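Local structure of NLP/P60 family protein (Bacillus cereus ATCC 10987, 3H41) at residues A188-D191 against L192-T195. The protein probably hydrolyses gamma-D-glutamyl-L-lysine bonds in murein peptides, releasing the dipeptide L-Ala-gamma-D-Glu during breakdown of the bacterial cell wall. Sequence-based numbering, arbitrary orientation.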
loop_
_atom_site.group_PDB
_atom_site.type_symbol
_atom_site.label_atom_id
_atom_site.label_comp_id
_atom_site.label_asym_id
_atom_site.label_seq_id
_atom_site.Cartn_x
_atom_site.Cartn_y
_atom_site.Cartn_z
ATOM N N ALA A 188 -7.571 9.688 -15.368
ATOM C CA ALA A 188 -7.700 11.130 -15.308
ATOM C C ALA A 188 -7.336 11.505 -13.874
ATOM O O ALA A 188 -7.412 10.652 -12.947
ATOM C CB ALA A 188 -9.129 11.526 -15.620
ATOM N N ALA A 189 -6.941 12.759 -13.675
ATOM C CA ALA A 189 -6.595 13.218 -12.338
ATOM C C ALA A 189 -7.757 13.043 -11.375
ATOM O O ALA A 189 -7.574 12.613 -10.223
ATOM C CB ALA A 189 -6.114 14.682 -12.361
ATOM N N ASP A 190 -8.973 13.314 -11.842
ATOM C CA ASP A 190 -10.139 13.132 -10.971
ATOM C C ASP A 190 -10.309 11.699 -10.439
ATOM O O ASP A 190 -10.790 11.516 -9.298
ATOM C CB ASP A 190 -11.440 13.563 -11.650
ATOM C CG ASP A 190 -11.622 15.075 -11.693
ATOM O OD1 ASP A 190 -10.906 15.838 -10.980
ATOM O OD2 ASP A 190 -12.527 15.496 -12.463
ATOM N N ASP A 191 -9.955 10.703 -11.243
ATOM C CA ASP A 191 -10.002 9.291 -10.810
ATOM C C ASP A 191 -9.098 9.062 -9.579
ATOM O O ASP A 191 -9.479 8.376 -8.628
ATOM C CB ASP A 191 -9.538 8.339 -11.897
ATOM C CG ASP A 191 -10.315 8.487 -13.236
ATOM O OD1 ASP A 191 -11.391 9.081 -13.254
ATOM O OD2 ASP A 191 -9.812 7.987 -14.255
ATOM N N LEU A 192 -7.888 9.612 -9.638
ATOM C CA LEU A 192 -6.920 9.550 -8.537
ATOM C C LEU A 192 -7.461 10.238 -7.281
ATOM O O LEU A 192 -7.369 9.700 -6.187
ATOM C CB LEU A 192 -5.604 10.196 -8.925
ATOM C CG LEU A 192 -4.823 9.685 -10.156
ATOM C CD1 LEU A 192 -3.644 10.568 -10.385
ATOM C CD2 LEU A 192 -4.380 8.231 -10.030
ATOM N N ILE A 193 -8.093 11.389 -7.478
ATOM C CA ILE A 193 -8.604 12.172 -6.392
ATOM C C ILE A 193 -9.756 11.421 -5.740
ATOM O O ILE A 193 -9.815 11.291 -4.511
ATOM C CB ILE A 193 -9.007 13.610 -6.871
ATOM C CG1 ILE A 193 -7.732 14.349 -7.316
ATOM C CG2 ILE A 193 -9.777 14.343 -5.769
ATOM C CD1 ILE A 193 -7.941 15.707 -7.976
ATOM N N ASN A 194 -10.618 10.865 -6.580
ATOM C CA ASN A 194 -11.772 10.163 -6.110
ATOM C C ASN A 194 -11.337 8.935 -5.342
ATOM O O ASN A 194 -11.928 8.603 -4.286
ATOM C CB ASN A 194 -12.730 9.846 -7.283
ATOM C CG ASN A 194 -13.579 11.051 -7.640
ATOM O OD1 ASN A 194 -13.914 11.856 -6.760
ATOM N ND2 ASN A 194 -13.859 11.227 -8.922
ATOM N N THR A 195 -10.273 8.299 -5.825
ATOM C CA THR A 195 -9.680 7.168 -5.111
ATOM C C THR A 195 -9.228 7.568 -3.707
ATOM O O THR A 195 -9.612 6.960 -2.724
ATOM C CB THR A 195 -8.531 6.512 -5.908
ATOM O OG1 THR A 195 -9.074 5.877 -7.086
ATOM C CG2 THR A 195 -7.806 5.452 -5.048
HETATM O O HOH W 1 -13.245 10.041 -11.489
#
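Ile193, Asn194 and Thr195 each donate their backbone N-H to the carbonyl four residues back, on Ala189, Asp190 and Asp191, making the first turns of helix 189-197 regularly alpha-helical. The carbonyl oxygen of Asp191 is gripped twice, by Thr195 N at 2.9 Å and by Thr195 OG1 at 3.0 Å, the two donors arriving from opposite faces of the carbonyl plane. With OG1 lying beside its own backbone N (chi1 -67°), threonine can turn its hydroxyl back along the helix; Thr195 OG1 is also hydrogen-bonded to His227 NE2. Ala188 is the N-cap residue, and its backbone N-H donates to Asp191 OD2 at 3.0 Å, from above the carboxylate plane. This resembles half of a capping box; the other half is missing, because the methyl group of Ala188 cannot accept a bond from Asp191 N. An acid in this first turn should also suit the helix dipole. Water joins the other oxygen, Asp191 OD1, to Asn194 ND2, bridging neighbouring turns on the polar side. In this NlpC/P60 domain the apolar side faces inward: Leu192 packs on Ile223 and Tyr224 of helix 218-225, while Ile193 reaches Met272 and Ile274 of strand 267-275. Asp190, on the exposed surface, forms a salt bridge through OD1 with Lys252.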